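Probable oxidoreductase (Mycobacterium abscessus, PDB 4EYE) probably acts as an oxidoreductase of the quinone oxidoreductase type in the medium-chain dehydrogenase family, and may bind zinc. Local coordinates at residues A[175-180]-A[198-203]; A[149-154]-A[181-186]. All blocks are in the same frame, centred on the assembly; numbering follows the deposited sequence.

Contact 1: residues A[175-180]-A[198-203]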
loop_
_atom_site.group_PDB
_atom_site.type_symbol
_atom_site.label_atom_id
_atom_site.label_comp_id
_atom_site.label_asym_id
_atom_site.label_seq_id
_atom_site.Cartn_x
_atom_site.Cartn_y
_atom_site.Cartn_z
ATOM N N ALA A 175 -1.164 1.431 7.001
ATOM C CA ALA A 175 -0.536 2.686 6.649
ATOM C C ALA A 175 -1.392 3.880 7.102
ATOM O O ALA A 175 -0.886 4.890 7.586
ATOM C CB ALA A 175 -0.247 2.752 5.136
ATOM N N ALA A 176 -2.691 3.735 6.970
ATOM C CA ALA A 176 -3.639 4.838 7.317
ATOM C C ALA A 176 -3.587 5.124 8.825
ATOM O O ALA A 176 -3.557 6.292 9.233
ATOM C CB ALA A 176 -5.054 4.455 6.876
ATOM N N ILE A 177 -3.433 4.065 9.629
ATOM C CA ILE A 177 -3.264 4.214 11.064
ATOM C C ILE A 177 -1.924 4.886 11.409
ATOM O O ILE A 177 -1.893 5.859 12.177
ATOM C CB ILE A 177 -3.307 2.855 11.823
ATOM C CG1 ILE A 177 -4.689 2.204 11.664
ATOM C CG2 ILE A 177 -3.065 3.047 13.342
ATOM C CD1 ILE A 177 -4.734 0.779 12.168
ATOM N N GLN A 178 -0.821 4.333 10.904
ATOM C CA GLN A 178 0.484 4.760 11.380
ATOM C C GLN A 178 0.759 6.183 10.912
ATOM O O GLN A 178 1.290 6.995 11.674
ATOM C CB GLN A 178 1.593 3.838 10.868
ATOM C CG GLN A 178 1.574 2.437 11.443
ATOM C CD GLN A 178 2.876 1.738 11.162
ATOM O OE1 GLN A 178 3.290 1.609 9.984
ATOM N NE2 GLN A 178 3.564 1.339 12.199
ATOM N N ILE A 179 0.371 6.508 9.693
ATOM C CA ILE A 179 0.565 7.853 9.211
ATOM C C ILE A 179 -0.307 8.896 9.961
ATOM O O ILE A 179 0.157 9.994 10.248
ATOM C CB ILE A 179 0.377 7.982 7.703
ATOM C CG1 ILE A 179 1.447 7.136 6.981
ATOM C CG2 ILE A 179 0.449 9.478 7.292
ATOM C CD1 ILE A 179 1.295 6.983 5.487
ATOM N N ALA A 180 -1.558 8.561 10.219
ATOM C CA ALA A 180 -2.453 9.456 10.970
ATOM C C ALA A 180 -1.873 9.719 12.379
ATOM O O ALA A 180 -1.820 10.873 12.835
ATOM C CB ALA A 180 -3.855 8.850 11.070
ATOM N N GLU A 198 -6.026 -7.218 18.118
ATOM C CA GLU A 198 -4.780 -6.902 18.856
ATOM C C GLU A 198 -3.689 -6.360 17.923
ATOM O O GLU A 198 -2.910 -5.483 18.305
ATOM C CB GLU A 198 -4.244 -8.123 19.609
ATOM C CG GLU A 198 -5.210 -8.681 20.636
ATOM C CD GLU A 198 -5.624 -7.669 21.670
ATOM O OE1 GLU A 198 -6.773 -7.793 22.143
ATOM O OE2 GLU A 198 -4.823 -6.752 22.014
ATOM N N PHE A 199 -3.633 -6.898 16.721
ATOM C CA PHE A 199 -2.701 -6.403 15.718
ATOM C C PHE A 199 -2.933 -4.929 15.491
ATOM O O PHE A 199 -2.016 -4.124 15.558
ATOM C CB PHE A 199 -2.855 -7.145 14.406
ATOM C CG PHE A 199 -2.047 -6.526 13.279
ATOM C CD1 PHE A 199 -0.695 -6.762 13.186
ATOM C CD2 PHE A 199 -2.642 -5.672 12.369
ATOM C CE1 PHE A 199 0.057 -6.176 12.148
ATOM C CE2 PHE A 199 -1.899 -5.083 11.348
ATOM C CZ PHE A 199 -0.551 -5.324 11.254
ATOM N N VAL A 200 -4.179 -4.575 15.221
ATOM C CA VAL A 200 -4.546 -3.190 14.952
ATOM C C VAL A 200 -4.244 -2.283 16.122
ATOM O O VAL A 200 -3.684 -1.181 15.941
ATOM C CB VAL A 200 -6.018 -3.099 14.463
ATOM C CG1 VAL A 200 -6.544 -1.686 14.570
ATOM C CG2 VAL A 200 -6.079 -3.614 13.023
ATOM N N LYS A 201 -4.584 -2.744 17.339
ATOM C CA LYS A 201 -4.181 -2.007 18.533
ATOM C C LYS A 201 -2.656 -1.804 18.553
ATOM O O LYS A 201 -2.185 -0.711 18.807
ATOM C CB LYS A 201 -4.679 -2.731 19.815
ATOM C CG LYS A 201 -4.637 -1.859 21.044
ATOM C CD LYS A 201 -5.609 -0.671 21.014
ATOM C CE LYS A 201 -5.378 0.256 22.217
ATOM N NZ LYS A 201 -6.107 1.559 22.038
ATOM N N SER A 202 -1.879 -2.852 18.271
ATOM C CA SER A 202 -0.420 -2.728 18.314
ATOM C C SER A 202 0.120 -1.731 17.265
ATOM O O SER A 202 1.191 -1.155 17.439
ATOM C CB SER A 202 0.261 -4.086 18.116
ATOM O OG SER A 202 0.258 -4.478 16.734
ATOM N N VAL A 203 -0.596 -1.539 16.164
ATOM C CA VAL A 203 -0.130 -0.604 15.132
ATOM C C VAL A 203 -0.329 0.860 15.585
ATOM O O VAL A 203 0.271 1.797 15.022
ATOM C CB VAL A 203 -0.870 -0.885 13.791
ATOM C CG1 VAL A 203 -0.505 0.161 12.765
ATOM C CG2 VAL A 203 -0.493 -2.276 13.286
HETATM O O HOH W 1 3.331 1.296 14.966
#
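I177, Q178 and V203 carry the meeting of two neighbouring helices of the Rossmann-type nucleotide-binding domain, 171-182 and 197-203, which come before and after strand 186-191 in the chain and pack side by side on the sheet. The short segments run nearly parallel, their axes crossing at -27° with a closest approach of 10.1 Å. At that spacing branched aliphatic side chains can bridge the gap, and V203 does most of the work. Its CG1 lies anti to the backbone N (chi1 174°) and is thereby sent between I177 and Q178, while CG2 turns to a face of the F199 ring on its own helix, 3.6 Å above the ring plane and offset toward the rim.

I177 answers with both of its branches. The short branch, CG2, meets V203 CG1 at 3.9 Å, whereas the longer arm, with CG1 anti to the carbonyl carbon (chi1 -64°) and then extended, carries CD1 to V200 CG1, also at 3.9 Å. The two valines are thus met by different methyls of one isoleucine, each side chain crossing it at about a right angle. Beta-branching suits this place because it leaves few rotamers on a helix and holds the branch methyls close to the backbone, while the extra carbon of isoleucine reaches V200. Beneath them V187 lies against I177, and A189 and V191 against V200, forming the sheet side of the same apolar layer.

Q178 adds a polar margin. Its CG presses on V203 CG1 at 3.4 Å, a tight fit, and its extended chain then takes the amide past the valine, where OE1 bonds to Y144 OH and NE2 to R310 O. The same NE2 also donates to a water at 2.8 Å, and that water in turn donates to V203 O at 3.1 Å.

Contact 2: residues A[149-154]-A[181-186]; sequences FAYARR and KGMGAK
A Met-aromatic contact joins helix 143-154 to the C-terminal end of helix 171-182, just where the chain turns toward strand 186-191. M183, the first residue to leave helical angles, points its side chain at Y151. Its CG stands anti to the carbonyl carbon (chi1 -69°) and the chain beyond is extended, a reach that suits an unbranched methionine. SD comes to 3.8 Å from Y151 CB and lies 5.2 Å from the centroid of the Y151 ring, 54° off the ring normal, an oblique approach. The methyl CE passes A152 CB at 4.4 Å, a loose contact at the margin.

Behind M183 a Schellman motif ends the helix: G184 N bonds to K181 O at 3.0 Å and A185 N to A180 O. G184 is the C-prime residue, its positive phi easily adopted by glycine. K181 NZ reaches A185 O in the carbonyl plane at 3.0 Å and also forms a salt bridge with D206.

Across the contact there is no hydrogen bond. The polar end of Y151 is instead satisfied by A176 O, so the contact probably rests on dispersion, with the polarisable sulfur approaching the ring obliquely.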
loop_
_atom_site.group_PDB
_atom_site.type_symbol
_atom_site.label_atom_id
_atom_site.label_comp_id
_atom_site.label_asym_id
_atom_site.label_seq_id
_atom_site.Cartn_x
_atom_site.Cartn_y
_atom_site.Cartn_z
ATOM N N PHE A 149 -0.207 11.026 0.593
ATOM C CA PHE A 149 -0.979 11.803 -0.364
ATOM C C PHE A 149 -2.435 12.025 0.055
ATOM O O PHE A 149 -2.905 13.149 0.028
ATOM C CB PHE A 149 -0.932 11.088 -1.708
ATOM C CG PHE A 149 -1.913 11.602 -2.723
ATOM C CD1 PHE A 149 -1.743 12.864 -3.314
ATOM C CD2 PHE A 149 -2.939 10.798 -3.160
ATOM C CE1 PHE A 149 -2.609 13.306 -4.301
ATOM C CE2 PHE A 149 -3.828 11.247 -4.150
ATOM C CZ PHE A 149 -3.654 12.490 -4.721
ATOM N N ALA A 150 -3.134 10.957 0.444
ATOM C CA ALA A 150 -4.533 11.066 0.878
ATOM C C ALA A 150 -4.690 12.050 2.015
ATOM O O ALA A 150 -5.625 12.873 2.034
ATOM C CB ALA A 150 -5.098 9.693 1.343
ATOM N N TYR A 151 -3.825 11.915 3.004
ATOM C CA TYR A 151 -3.880 12.796 4.176
ATOM C C TYR A 151 -3.375 14.217 3.934
ATOM O O TYR A 151 -4.063 15.225 4.254
ATOM C CB TYR A 151 -3.071 12.177 5.302
ATOM C CG TYR A 151 -3.724 11.010 5.999
ATOM C CD1 TYR A 151 -5.087 10.935 6.169
ATOM C CD2 TYR A 151 -2.941 9.989 6.543
ATOM C CE1 TYR A 151 -5.667 9.878 6.871
ATOM C CE2 TYR A 151 -3.510 8.930 7.200
ATOM C CZ TYR A 151 -4.847 8.860 7.383
ATOM O OH TYR A 151 -5.364 7.788 8.121
ATOM N N ALA A 152 -2.214 14.333 3.322
ATOM C CA ALA A 152 -1.566 15.635 3.201
ATOM C C ALA A 152 -2.182 16.463 2.097
ATOM O O ALA A 152 -2.394 17.654 2.287
ATOM C CB ALA A 152 -0.095 15.455 2.960
ATOM N N ARG A 153 -2.465 15.867 0.943
ATOM C CA ARG A 153 -2.907 16.624 -0.201
ATOM C C ARG A 153 -4.421 16.642 -0.359
ATOM O O ARG A 153 -5.018 17.693 -0.566
ATOM C CB ARG A 153 -2.260 16.093 -1.476
ATOM C CG ARG A 153 -2.664 16.829 -2.744
ATOM C CD ARG A 153 -1.910 18.141 -2.928
ATOM N NE ARG A 153 -2.104 18.640 -4.294
ATOM C CZ ARG A 153 -1.204 19.304 -4.995
ATOM N NH1 ARG A 153 0.018 19.539 -4.505
ATOM N NH2 ARG A 153 -1.495 19.706 -6.207
ATOM N N ARG A 154 -5.056 15.486 -0.245
ATOM C CA ARG A 154 -6.473 15.394 -0.566
ATOM C C ARG A 154 -7.364 15.783 0.588
ATOM O O ARG A 154 -8.266 16.621 0.435
ATOM C CB ARG A 154 -6.826 13.991 -1.033
ATOM C CG ARG A 154 -6.176 13.601 -2.342
ATOM C CD ARG A 154 -6.605 14.455 -3.537
ATOM N NE ARG A 154 -7.999 14.271 -3.829
ATOM C CZ ARG A 154 -8.920 15.236 -3.884
ATOM N NH1 ARG A 154 -8.598 16.506 -3.767
ATOM N NH2 ARG A 154 -10.192 14.892 -4.102
ATOM N N LYS A 181 -1.402 8.667 13.035
ATOM C CA LYS A 181 -0.804 8.806 14.381
ATOM C C LYS A 181 0.447 9.653 14.267
ATOM O O LYS A 181 0.664 10.568 15.057
ATOM C CB LYS A 181 -0.480 7.447 15.006
ATOM C CG LYS A 181 -1.675 6.619 15.414
ATOM C CD LYS A 181 -2.639 7.336 16.354
ATOM C CE LYS A 181 -2.056 7.654 17.728
ATOM N NZ LYS A 181 -2.945 8.671 18.393
ATOM N N GLY A 182 1.224 9.390 13.218
ATOM C CA GLY A 182 2.412 10.167 12.934
ATOM C C GLY A 182 2.127 11.645 12.739
ATOM O O GLY A 182 2.954 12.471 13.083
ATOM N N MET A 183 0.961 11.964 12.168
ATOM C CA MET A 183 0.578 13.349 11.936
ATOM C C MET A 183 -0.173 13.996 13.112
ATOM O O MET A 183 -0.744 15.074 12.969
ATOM C CB MET A 183 -0.255 13.464 10.664
ATOM C CG MET A 183 0.541 13.198 9.403
ATOM S SD MET A 183 -0.501 13.221 7.945
ATOM C CE MET A 183 0.759 13.294 6.687
ATOM N N GLY A 184 -0.207 13.335 14.256
ATOM C CA GLY A 184 -0.865 13.913 15.460
ATOM C C GLY A 184 -2.384 13.730 15.523
ATOM O O GLY A 184 -3.051 14.445 16.283
ATOM N N ALA A 185 -2.935 12.781 14.753
ATOM C CA ALA A 185 -4.359 12.469 14.821
ATOM C C ALA A 185 -4.683 11.399 15.878
ATOM O O ALA A 185 -3.837 10.620 16.291
ATOM C CB ALA A 185 -4.916 12.018 13.471
ATOM N N LYS A 186 -5.943 11.363 16.270
ATOM C CA LYS A 186 -6.506 10.223 16.996
ATOM C C LYS A 186 -7.157 9.300 15.993
ATOM O O LYS A 186 -7.757 9.768 15.029
ATOM C CB LYS A 186 -7.535 10.699 18.018
ATOM C CG LYS A 186 -8.161 9.583 18.877
ATOM C CD LYS A 186 -9.079 10.114 20.018
ATOM C CE LYS A 186 -9.794 8.948 20.740
ATOM N NZ LYS A 186 -10.438 9.342 22.036
#

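In the fold
The centres of contacts 1 and 2 lie about 13 Å apart, and both use helix 171-182: contact 1 its middle, contact 2 its last turn and the chain beyond. Their segments alternate in the sequence, 149-154, 175-180, 181-186 and 198-203, so the helix is packed against helix 143-154 before it and helix 197-203 after it. The contacts also touch directly, Y151 CD2 packing on I179 CG2 at 3.5 Å. Together they join three successive helices, packed beside the six-stranded parallel sheet of the nucleotide-binding domain, near strands 162-165 and 186-191.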